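Local atomic coordinates of beta-mannosidase (Trichoderma harzianum, PDB entry 4CVU), a protein that probably hydrolyses terminal non-reducing beta-D-mannose residues from beta-mannosides, as expected of a beta-mannosidase of glycoside hydrolase family 2. Residues 566-572 with 587-593; 352-358 with 370-376; 380-384 with 699-703. All coordinates share one frame; numbering follows the deposited sequence.

Interaction 1: 566-572 with 587-593. With CD (cadmium ion), chain B.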
loop_
_atom_site.group_PDB
_atom_site.type_symbol
_atom_site.label_atom_id
_atom_site.label_comp_id
_atom_site.label_asym_id
_atom_site.label_seq_id
_atom_site.Cartn_x
_atom_site.Cartn_y
_atom_site.Cartn_z
ATOM N N ILE A 566 11.863 -36.804 36.262
ATOM C CA ILE A 566 11.331 -35.825 35.290
ATOM C C ILE A 566 10.494 -34.775 36.026
ATOM O O ILE A 566 9.709 -35.121 36.911
ATOM C CB ILE A 566 10.458 -36.516 34.244
ATOM C CG1 ILE A 566 11.318 -37.396 33.353
ATOM C CG2 ILE A 566 9.716 -35.480 33.382
ATOM C CD1 ILE A 566 10.524 -38.345 32.489
ATOM N N TYR A 567 10.657 -33.513 35.642
ATOM C CA TYR A 567 10.005 -32.423 36.308
ATOM C C TYR A 567 9.556 -31.414 35.270
ATOM O O TYR A 567 10.228 -31.191 34.276
ATOM C CB TYR A 567 10.965 -31.684 37.249
ATOM C CG TYR A 567 11.780 -32.578 38.151
ATOM C CD1 TYR A 567 12.991 -33.113 37.723
ATOM C CD2 TYR A 567 11.316 -32.924 39.413
ATOM C CE1 TYR A 567 13.743 -33.946 38.558
ATOM C CE2 TYR A 567 12.064 -33.758 40.258
ATOM C CZ TYR A 567 13.272 -34.264 39.813
ATOM O OH TYR A 567 14.025 -35.109 40.630
ATOM N N GLY A 568 8.444 -30.775 35.530
ATOM C CA GLY A 568 8.116 -29.543 34.825
ATOM C C GLY A 568 7.565 -29.672 33.443
ATOM O O GLY A 568 7.534 -30.735 32.856
ATOM N N ASP A 569 7.122 -28.537 32.920
ATOM C CA ASP A 569 6.760 -28.423 31.538
ATOM C C ASP A 569 7.996 -28.161 30.661
ATOM O O ASP A 569 9.073 -27.872 31.177
ATOM C CB ASP A 569 5.688 -27.332 31.337
ATOM C CG ASP A 569 6.092 -25.966 31.854
ATOM O OD1 ASP A 569 7.131 -25.854 32.559
ATOM O OD2 ASP A 569 5.340 -24.960 31.528
ATOM N N THR A 570 7.835 -28.300 29.339
ATOM C CA THR A 570 8.939 -28.151 28.386
ATOM C C THR A 570 8.704 -27.020 27.359
ATOM O O THR A 570 7.570 -26.722 27.018
ATOM C CB THR A 570 9.176 -29.440 27.607
ATOM O OG1 THR A 570 7.963 -29.854 26.963
ATOM C CG2 THR A 570 9.681 -30.563 28.533
ATOM N N ASP A 571 9.807 -26.425 26.899
ATOM C CA ASP A 571 9.860 -25.594 25.662
ATOM C C ASP A 571 10.598 -26.310 24.511
ATOM O O ASP A 571 11.363 -27.263 24.708
ATOM C CB ASP A 571 10.639 -24.329 25.929
ATOM C CG ASP A 571 12.082 -24.611 26.247
ATOM O OD1 ASP A 571 12.354 -25.256 27.259
ATOM O OD2 ASP A 571 12.975 -24.187 25.484
ATOM N N PHE A 572 10.410 -25.861 23.291
ATOM C CA PHE A 572 11.256 -26.385 22.240
ATOM C C PHE A 572 11.372 -25.390 21.138
ATOM O O PHE A 572 10.421 -25.139 20.393
ATOM C CB PHE A 572 10.800 -27.765 21.695
ATOM C CG PHE A 572 11.898 -28.506 20.995
ATOM C CD1 PHE A 572 13.072 -28.819 21.672
ATOM C CD2 PHE A 572 11.804 -28.820 19.666
ATOM C CE1 PHE A 572 14.107 -29.471 21.036
ATOM C CE2 PHE A 572 12.844 -29.472 19.010
ATOM C CZ PHE A 572 13.998 -29.810 19.705
ATOM N N PRO A 587 11.974 -32.618 23.646
ATOM C CA PRO A 587 12.120 -32.760 25.114
ATOM C C PRO A 587 11.130 -33.772 25.694
ATOM O O PRO A 587 9.975 -33.797 25.265
ATOM C CB PRO A 587 11.817 -31.355 25.627
ATOM C CG PRO A 587 10.937 -30.753 24.591
ATOM C CD PRO A 587 11.415 -31.306 23.272
ATOM N N VAL A 588 11.587 -34.622 26.616
ATOM C CA VAL A 588 10.716 -35.543 27.359
ATOM C C VAL A 588 10.216 -34.892 28.657
ATOM O O VAL A 588 10.949 -34.829 29.618
ATOM C CB VAL A 588 11.442 -36.892 27.647
ATOM C CG1 VAL A 588 10.575 -37.803 28.482
ATOM C CG2 VAL A 588 11.759 -37.625 26.322
ATOM N N GLY A 589 8.981 -34.372 28.667
ATOM C CA GLY A 589 8.413 -33.709 29.841
ATOM C C GLY A 589 6.980 -34.081 30.183
ATOM O O GLY A 589 6.398 -34.974 29.571
ATOM N N ARG A 590 6.406 -33.397 31.156
ATOM C CA ARG A 590 5.054 -33.686 31.642
ATOM C C ARG A 590 3.965 -32.882 30.866
ATOM O O ARG A 590 2.755 -33.165 30.946
ATOM C CB ARG A 590 4.958 -33.292 33.119
ATOM C CG ARG A 590 5.997 -33.884 34.069
ATOM C CD ARG A 590 5.808 -35.374 34.351
ATOM N NE ARG A 590 6.764 -35.772 35.388
ATOM C CZ ARG A 590 7.097 -37.018 35.715
ATOM N NH1 ARG A 590 6.551 -38.069 35.099
ATOM N NH2 ARG A 590 7.997 -37.212 36.680
ATOM N N PHE A 591 4.405 -31.884 30.119
ATOM C CA PHE A 591 3.461 -30.921 29.491
ATOM C C PHE A 591 4.310 -30.017 28.642
ATOM O O PHE A 591 5.385 -29.596 29.079
ATOM C CB PHE A 591 2.787 -30.089 30.605
ATOM C CG PHE A 591 1.601 -29.245 30.150
ATOM C CD1 PHE A 591 1.786 -28.092 29.424
ATOM C CD2 PHE A 591 0.299 -29.590 30.533
ATOM C CE1 PHE A 591 0.697 -27.315 29.034
ATOM C CE2 PHE A 591 -0.790 -28.819 30.148
ATOM C CZ PHE A 591 -0.580 -27.677 29.403
ATOM N N ALA A 592 3.831 -29.666 27.445
ATOM C CA ALA A 592 4.606 -28.843 26.550
ATOM C C ALA A 592 3.835 -27.542 26.427
ATOM O O ALA A 592 2.779 -27.531 25.825
ATOM C CB ALA A 592 4.723 -29.529 25.199
ATOM N N ASN A 593 4.321 -26.485 27.072
ATOM C CA ASN A 593 3.592 -25.221 27.141
ATOM C C ASN A 593 3.968 -24.207 26.073
ATOM O O ASN A 593 3.266 -23.189 25.907
ATOM C CB ASN A 593 3.727 -24.611 28.543
ATOM C CG ASN A 593 5.030 -23.885 28.762
ATOM O OD1 ASN A 593 6.073 -24.342 28.356
ATOM N ND2 ASN A 593 4.973 -22.754 29.466
HETATM CD CD CD B . 14.217 -26.335 27.610
HETATM O O HOH W 1 16.325 -27.772 28.021
HETATM O O HOH W 2 12.492 -28.283 28.583
#
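Arg-590 and Ile-566 open the contact between two neighbouring parallel strands of the (beta/alpha)8 barrel, 570-572 and 592-595, and the approaches to them. The aliphatic Ile-566 lies across the guanidinium, its CB over one face at 3.5 Å from Arg-590 NH2. Arg-590 NH2 also donates to Ile-566 O at 2.7 Å, reaching it from above the carbonyl plane; further bonds to Thr-368 O and Glu-698 O hold the group in place. With an alanine here the guanidinium goes, which is likely to leave these three carbonyls without that donor and to uncover the flank of Ile-566.

Further on, Thr-570 pairs with Ala-592, and Thr-570 N donates to Phe-591 O at 2.8 Å. With Thr-570 CG2 opposite its own carbonyl carbon, the methyl reaches Pro-587 CB at 3.7 Å and Gly-589 CA at 3.6 Å. The bare CA of Gly-589 gives that methyl its room. Asp-569 and Asn-593 meet with carboxylate and amide planes turned 45° apart. Phe-572 rests obliquely against the proline ring, CD1 3.4 Å from Pro-587 CD. Its neighbour Asp-571 points away from this packing, and Asp-571 OD1 binds a cadmium ion at 2.2 Å.

Interaction 2: 352-358 with 370-376. With NAG (2-acetamido-2-deoxy-beta-D-glucopyranose), chain F.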
loop_
_atom_site.group_PDB
_atom_site.type_symbol
_atom_site.label_atom_id
_atom_site.label_comp_id
_atom_site.label_asym_id
_atom_site.label_seq_id
_atom_site.Cartn_x
_atom_site.Cartn_y
_atom_site.Cartn_z
ATOM N N LEU A 352 -7.739 -27.725 39.100
ATOM C CA LEU A 352 -6.479 -27.884 39.781
ATOM C C LEU A 352 -5.320 -27.817 38.797
ATOM O O LEU A 352 -5.366 -28.486 37.743
ATOM C CB LEU A 352 -6.441 -29.269 40.428
ATOM C CG LEU A 352 -5.125 -29.648 41.137
ATOM C CD1 LEU A 352 -4.912 -28.788 42.367
ATOM C CD2 LEU A 352 -5.168 -31.117 41.520
ATOM N N PHE A 353 -4.302 -27.030 39.120
ATOM C CA PHE A 353 -3.009 -27.147 38.478
ATOM C C PHE A 353 -2.123 -27.921 39.446
ATOM O O PHE A 353 -1.849 -27.459 40.537
ATOM C CB PHE A 353 -2.375 -25.798 38.130
ATOM C CG PHE A 353 -0.909 -25.900 37.768
ATOM C CD1 PHE A 353 -0.498 -26.654 36.672
ATOM C CD2 PHE A 353 0.058 -25.249 38.520
ATOM C CE1 PHE A 353 0.859 -26.776 36.353
ATOM C CE2 PHE A 353 1.416 -25.375 38.216
ATOM C CZ PHE A 353 1.813 -26.117 37.123
ATOM N N SER A 354 -1.664 -29.087 39.006
ATOM C CA SER A 354 -0.933 -30.017 39.855
ATOM C C SER A 354 0.554 -29.990 39.510
ATOM O O SER A 354 0.931 -30.401 38.413
ATOM C CB SER A 354 -1.504 -31.428 39.658
ATOM O OG SER A 354 -0.799 -32.359 40.469
ATOM N N SER A 355 1.367 -29.489 40.428
ATOM C CA SER A 355 2.809 -29.364 40.258
ATOM C C SER A 355 3.660 -29.949 41.397
ATOM O O SER A 355 4.852 -29.672 41.478
ATOM C CB SER A 355 3.171 -27.891 40.091
ATOM O OG SER A 355 2.522 -27.123 41.046
ATOM N N GLY A 356 3.056 -30.739 42.267
ATOM C CA GLY A 356 3.749 -31.316 43.421
ATOM C C GLY A 356 4.374 -32.618 43.028
ATOM O O GLY A 356 4.320 -33.008 41.836
ATOM N N ASN A 357 4.945 -33.316 44.016
ATOM C CA ASN A 357 5.692 -34.543 43.738
ATOM C C ASN A 357 4.851 -35.640 43.086
ATOM O O ASN A 357 3.665 -35.786 43.382
ATOM C CB ASN A 357 6.274 -35.142 45.021
ATOM C CG ASN A 357 7.409 -34.340 45.613
ATOM O OD1 ASN A 357 7.994 -33.472 44.982
ATOM N ND2 ASN A 357 7.720 -34.642 46.862
ATOM N N ILE A 358 5.502 -36.443 42.250
ATOM C CA ILE A 358 4.925 -37.671 41.750
ATOM C C ILE A 358 4.818 -38.625 42.934
ATOM O O ILE A 358 5.815 -38.939 43.552
ATOM C CB ILE A 358 5.789 -38.294 40.616
ATOM C CG1 ILE A 358 5.893 -37.352 39.404
ATOM C CG2 ILE A 358 5.231 -39.632 40.164
ATOM C CD1 ILE A 358 4.615 -37.199 38.608
ATOM N N GLY A 370 9.460 -37.616 40.078
ATOM C CA GLY A 370 9.704 -36.215 39.846
ATOM C C GLY A 370 8.539 -35.384 40.336
ATOM O O GLY A 370 8.034 -35.573 41.447
ATOM N N ASN A 371 8.131 -34.437 39.494
ATOM C CA ASN A 371 7.017 -33.573 39.827
ATOM C C ASN A 371 6.019 -33.516 38.674
ATOM O O ASN A 371 6.384 -33.517 37.523
ATOM C CB ASN A 371 7.514 -32.166 40.096
ATOM C CG ASN A 371 7.980 -31.969 41.501
ATOM O OD1 ASN A 371 9.019 -32.480 41.894
ATOM N ND2 ASN A 371 7.196 -31.208 42.283
ATOM N N ASN A 372 4.776 -33.396 39.027
ATOM C CA ASN A 372 3.730 -33.349 38.079
ATOM C C ASN A 372 3.814 -32.025 37.406
ATOM O O ASN A 372 4.509 -31.133 37.886
ATOM C CB ASN A 372 2.407 -33.397 38.812
ATOM C CG ASN A 372 2.059 -34.770 39.274
ATOM O OD1 ASN A 372 1.526 -35.564 38.531
ATOM N ND2 ASN A 372 2.329 -35.034 40.512
ATOM N N TRP A 373 3.116 -31.907 36.298
ATOM C CA TRP A 373 2.701 -30.626 35.708
ATOM C C TRP A 373 1.497 -30.945 34.845
ATOM O O TRP A 373 1.657 -31.242 33.704
ATOM C CB TRP A 373 3.819 -29.970 34.886
ATOM C CG TRP A 373 3.547 -28.587 34.473
ATOM C CD1 TRP A 373 2.612 -28.151 33.589
ATOM C CD2 TRP A 373 4.212 -27.406 34.962
ATOM N NE1 TRP A 373 2.665 -26.782 33.484
ATOM C CE2 TRP A 373 3.626 -26.298 34.326
ATOM C CE3 TRP A 373 5.217 -27.189 35.874
ATOM C CZ2 TRP A 373 4.011 -25.009 34.582
ATOM C CZ3 TRP A 373 5.605 -25.898 36.157
ATOM C CH2 TRP A 373 4.997 -24.800 35.486
ATOM N N HIS A 374 0.311 -30.907 35.425
ATOM C CA HIS A 374 -0.918 -31.164 34.714
ATOM C C HIS A 374 -2.139 -30.496 35.345
ATOM O O HIS A 374 -2.076 -29.962 36.410
ATOM C CB HIS A 374 -1.168 -32.662 34.486
ATOM C CG HIS A 374 -1.553 -33.418 35.713
ATOM N ND1 HIS A 374 -0.633 -34.046 36.519
ATOM C CD2 HIS A 374 -2.761 -33.655 36.263
ATOM C CE1 HIS A 374 -1.258 -34.631 37.512
ATOM N NE2 HIS A 374 -2.549 -34.409 37.381
ATOM N N PHE A 375 -3.250 -30.582 34.641
ATOM C CA PHE A 375 -4.484 -29.993 35.062
ATOM C C PHE A 375 -5.533 -31.081 35.343
ATOM O O PHE A 375 -5.510 -32.125 34.704
ATOM C CB PHE A 375 -4.966 -29.042 33.980
ATOM C CG PHE A 375 -4.179 -27.767 33.883
ATOM C CD1 PHE A 375 -3.026 -27.689 33.115
ATOM C CD2 PHE A 375 -4.610 -26.621 34.550
ATOM C CE1 PHE A 375 -2.342 -26.506 33.031
ATOM C CE2 PHE A 375 -3.924 -25.436 34.451
ATOM C CZ PHE A 375 -2.788 -25.380 33.718
ATOM N N GLU A 376 -6.448 -30.823 36.268
ATOM C CA GLU A 376 -7.607 -31.686 36.546
ATOM C C GLU A 376 -8.901 -30.872 36.602
ATOM O O GLU A 376 -8.943 -29.829 37.246
ATOM C CB GLU A 376 -7.433 -32.400 37.871
ATOM C CG GLU A 376 -6.215 -33.302 37.919
ATOM C CD GLU A 376 -6.036 -34.001 39.242
ATOM O OE1 GLU A 376 -6.935 -33.909 40.118
ATOM O OE2 GLU A 376 -4.971 -34.633 39.422
HETATM C C1 NAG F . 8.785 -33.998 47.623
HETATM C C2 NAG F . 8.572 -33.847 49.143
HETATM C C3 NAG F . 9.806 -33.313 49.836
HETATM C C4 NAG F . 11.007 -34.137 49.453
HETATM C C5 NAG F . 11.136 -34.164 47.928
HETATM C C6 NAG F . 12.288 -35.055 47.467
HETATM C C7 NAG F . 6.197 -33.481 49.646
HETATM C C8 NAG F . 5.068 -32.513 49.924
HETATM N N2 NAG F . 7.427 -32.994 49.437
HETATM O O3 NAG F . 9.570 -33.438 51.213
HETATM O O4 NAG F . 12.155 -33.580 50.035
HETATM O O5 NAG F . 9.964 -34.721 47.416
HETATM O O6 NAG F . 12.484 -34.839 46.088
HETATM O O7 NAG F . 5.968 -34.682 49.612
HETATM O O HOH W 3 -2.484 -34.848 40.909
HETATM O O HOH W 4 8.548 -38.687 42.707
#
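Ser-354 and His-374 exchange a pair of backbone hydrogen bonds, the shorter from Ser-354 N to His-374 O at 2.8 Å, and Leu-352 does the same with Glu-376. Between them Phe-353 faces Phe-375 as a non-hydrogen-bonded pair, which makes this the antiparallel ladder of strands 351-354 and 374-377, leading into the catalytic barrel. Trp-373 and His-374 both stand opposite Ser-354, a classic beta bulge.

Beyond the bulge, asparagine side chains take over from strand pairing. Asn-371 ND2 gives a nearly straight bond to Ser-355 O at 2.9 Å, which lies in the plane of the amide. Gly-356 O is gripped twice by Asn-372: the backbone N comes nearly along the carbonyl direction at 2.9 Å, while the side-chain ND2 reaches it from well above the carbonyl plane, and Asn-372 OD1 accepts from Gln-362 NE2. Ile-358 N closes the far end on Gly-370 O. Asn-357 carries the N-linked glycan on ND2, and Arg-557 bonds to both Asn-357 OD1 and Asn-371 OD1.

One face of the ladder is largely polar. His-374 NE2 donates to the anti lone pair of Glu-376 OE2 at 3.2 Å, a water bridges that oxygen to Ser-354 OG, and Ser-354 CB lies over the imidazole face. Leu-352, the apolar member of this face, runs alongside Glu-376, pointing the same way.

The other face is an aromatic cluster. With CG anti to the backbone N (chi1 166°), Phe-353 sends its ring edge onto the indole of Trp-373 in a T-shaped arrangement, planes 71° apart, while Phe-375 meets it obliquely. Met-485 and Ser-535 of neighbouring barrel strands pack on both Phe-353 and Trp-373. The leading atom of the ring, Phe-353 CZ, stands 3.3 Å from Trp-373 CE2, over the indole face.

Interaction 3: 380-384 with 699-703. With CD (cadmium ion), chain U.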
loop_
_atom_site.group_PDB
_atom_site.type_symbol
_atom_site.label_atom_id
_atom_site.label_comp_id
_atom_site.label_asym_id
_atom_site.label_seq_id
_atom_site.Cartn_x
_atom_site.Cartn_y
_atom_site.Cartn_z
ATOM N N HIS A 380 -11.005 -34.893 37.417
ATOM C CA HIS A 380 -10.512 -35.726 36.299
ATOM C C HIS A 380 -9.320 -35.083 35.603
ATOM O O HIS A 380 -9.381 -33.923 35.205
ATOM C CB HIS A 380 -11.598 -35.974 35.255
ATOM C CG HIS A 380 -12.869 -36.533 35.824
ATOM N ND1 HIS A 380 -13.801 -35.751 36.480
ATOM C CD2 HIS A 380 -13.368 -37.790 35.824
ATOM C CE1 HIS A 380 -14.824 -36.505 36.848
ATOM N NE2 HIS A 380 -14.580 -37.746 36.475
ATOM N N GLU A 381 -8.233 -35.841 35.494
ATOM C CA GLU A 381 -7.146 -35.531 34.561
ATOM C C GLU A 381 -7.663 -35.383 33.141
ATOM O O GLU A 381 -8.560 -36.124 32.717
ATOM C CB GLU A 381 -6.139 -36.682 34.562
ATOM C CG GLU A 381 -5.245 -36.644 35.744
ATOM C CD GLU A 381 -4.300 -37.834 35.830
ATOM O OE1 GLU A 381 -4.027 -38.534 34.855
ATOM O OE2 GLU A 381 -3.797 -38.040 36.914
ATOM N N PHE A 382 -7.085 -34.451 32.374
ATOM C CA PHE A 382 -7.376 -34.392 30.955
ATOM C C PHE A 382 -6.132 -33.971 30.173
ATOM O O PHE A 382 -5.231 -33.325 30.742
ATOM C CB PHE A 382 -8.532 -33.426 30.686
ATOM C CG PHE A 382 -8.207 -32.005 31.035
ATOM C CD1 PHE A 382 -8.395 -31.540 32.311
ATOM C CD2 PHE A 382 -7.654 -31.153 30.076
ATOM C CE1 PHE A 382 -8.068 -30.237 32.635
ATOM C CE2 PHE A 382 -7.335 -29.849 30.394
ATOM C CZ PHE A 382 -7.532 -29.390 31.675
ATOM N N TYR A 383 -6.086 -34.332 28.894
ATOM C CA TYR A 383 -4.992 -33.900 28.025
ATOM C C TYR A 383 -5.294 -32.477 27.516
ATOM O O TYR A 383 -6.283 -32.298 26.801
ATOM C CB TYR A 383 -4.815 -34.828 26.812
ATOM C CG TYR A 383 -3.440 -34.646 26.204
ATOM C CD1 TYR A 383 -3.190 -33.625 25.304
ATOM C CD2 TYR A 383 -2.381 -35.447 26.601
ATOM C CE1 TYR A 383 -1.922 -33.412 24.786
ATOM C CE2 TYR A 383 -1.111 -35.243 26.088
ATOM C CZ TYR A 383 -0.883 -34.215 25.189
ATOM O OH TYR A 383 0.376 -33.970 24.679
ATOM N N ALA A 384 -4.468 -31.500 27.875
ATOM C CA ALA A 384 -4.699 -30.112 27.411
ATOM C C ALA A 384 -4.211 -29.960 25.982
ATOM O O ALA A 384 -3.175 -30.514 25.615
ATOM C CB ALA A 384 -4.011 -29.128 28.321
ATOM N N ARG A 699 4.013 -39.766 31.225
ATOM C CA ARG A 699 2.599 -39.507 31.376
ATOM C C ARG A 699 2.343 -38.040 31.033
ATOM O O ARG A 699 2.052 -37.256 31.883
ATOM C CB ARG A 699 2.091 -39.832 32.778
ATOM C CG ARG A 699 0.685 -40.388 32.787
ATOM C CD ARG A 699 -0.298 -39.320 32.415
ATOM N NE ARG A 699 -1.669 -39.585 32.763
ATOM C CZ ARG A 699 -2.523 -40.242 32.005
ATOM N NH1 ARG A 699 -2.132 -40.798 30.890
ATOM N NH2 ARG A 699 -3.768 -40.353 32.391
ATOM N N GLN A 700 2.672 -37.701 29.816
ATOM C CA GLN A 700 2.560 -36.347 29.313
ATOM C C GLN A 700 1.077 -35.931 29.178
ATOM O O GLN A 700 0.294 -36.672 28.642
ATOM C CB GLN A 700 3.290 -36.300 27.970
ATOM C CG GLN A 700 3.980 -34.985 27.612
ATOM C CD GLN A 700 3.030 -34.021 26.947
ATOM O OE1 GLN A 700 1.883 -34.339 26.757
ATOM N NE2 GLN A 700 3.522 -32.853 26.569
ATOM N N LEU A 701 0.707 -34.715 29.593
ATOM C CA LEU A 701 -0.703 -34.318 29.559
ATOM C C LEU A 701 -1.021 -32.928 28.994
ATOM O O LEU A 701 -2.031 -32.325 29.402
ATOM C CB LEU A 701 -1.335 -34.444 30.942
ATOM C CG LEU A 701 -1.521 -35.853 31.518
ATOM C CD1 LEU A 701 -2.186 -35.725 32.899
ATOM C CD2 LEU A 701 -2.365 -36.737 30.664
ATOM N N GLY A 702 -0.220 -32.436 28.038
ATOM C CA GLY A 702 -0.535 -31.155 27.434
ATOM C C GLY A 702 0.314 -30.718 26.274
ATOM O O GLY A 702 1.513 -31.005 26.230
ATOM N N SER A 703 -0.339 -30.013 25.326
ATOM C CA SER A 703 0.312 -29.415 24.194
ATOM C C SER A 703 -0.262 -28.044 23.963
ATOM O O SER A 703 -1.449 -27.945 23.574
ATOM C CB SER A 703 0.048 -30.238 22.959
ATOM O OG SER A 703 0.586 -29.631 21.797
HETATM CD CD CD U . -2.280 -39.635 36.619
HETATM O O HOH W 5 -3.360 -31.437 31.836
HETATM O O HOH W 6 -2.199 -41.812 35.551
HETATM O O HOH W 7 -0.335 -38.189 35.942
HETATM O O HOH W 8 -2.094 -40.206 39.135
#
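Tyr-383 lays its ring along the backbone of residues 700-703, where the first strand of the (beta/alpha)8 barrel, 380-389, meets the last, 702-705, and the barrel closes. From CB the side chain sets out with CG anti to the backbone N (chi1 -161°), which turns the ring towards the other strand. CG lies near the carbonyl carbon of Leu-701, and Tyr-383 CD2 is 3.6 Å from Leu-701 CA. The same ring face continues over the next peptide: Gly-702 CA sits over the ring in a CH-pi contact, nearest to CE1, and Tyr-383 CZ comes to 3.4 Å from Gly-702 N. On the CD2 edge, CE2 passes close to the carbonyl oxygen of Gln-700, which is buried without a polar partner. At the tip, Tyr-383 OH gives Gln-700 OE1 a short bond of 2.6 Å whose geometry is weak. Bent at chi2, Gln-700 folds back so that OE1 accepts from Gly-702 N and NE2 donates to Gly-702 O, fixing the amide that meets the hydroxyl.

The backbones pair in parallel round Ala-384 and Gly-702. Ala-384 N donates to Leu-701 O at 3.0 Å, Ser-703 N returns a bond to Ala-384 O, and a water links Phe-382 O with Leu-701 O.

Nearer the start of the strand, Glu-381 OE1 forms a salt bridge with Arg-699, accepting from NH2 at 3.1 Å in the guanidinium plane and more weakly from NE; Arg-699 NH1 is held by Ser-694 O and Ile-798 O. A cadmium ion takes both carboxylate oxygens, Glu-381 OE2 at 2.2 Å and OE1 at 2.7 Å, with three waters. Sharing OE1 between a metal and an arginine implies that this carboxylate is probably ionised, its negative charge divided between two cationic partners.

Overall arrangement
Interaction 2 comes first along the chain and lies wholly before interaction 1; interaction 3 joins residues 380-384 to a segment 315 residues later, with interaction 1 falling in the span between. Their centres nevertheless sit only 10 to 12 Å apart. Strand 374-377 of interaction 2 runs antiparallel beside strand 380-389, the first barrel strand, which interaction 3 pairs with 702-705. Backbone bonds between Arg-590 and Leu-701 and between Ala-592 and Gly-702 bring strand 592-595 of interaction 1 alongside 702-705, while Ile-566 bonds to Asn-371 of interaction 2. Four consecutive barrel strands thus meet here, joining the start and end of the barrel to the antiparallel strand pair that precedes it.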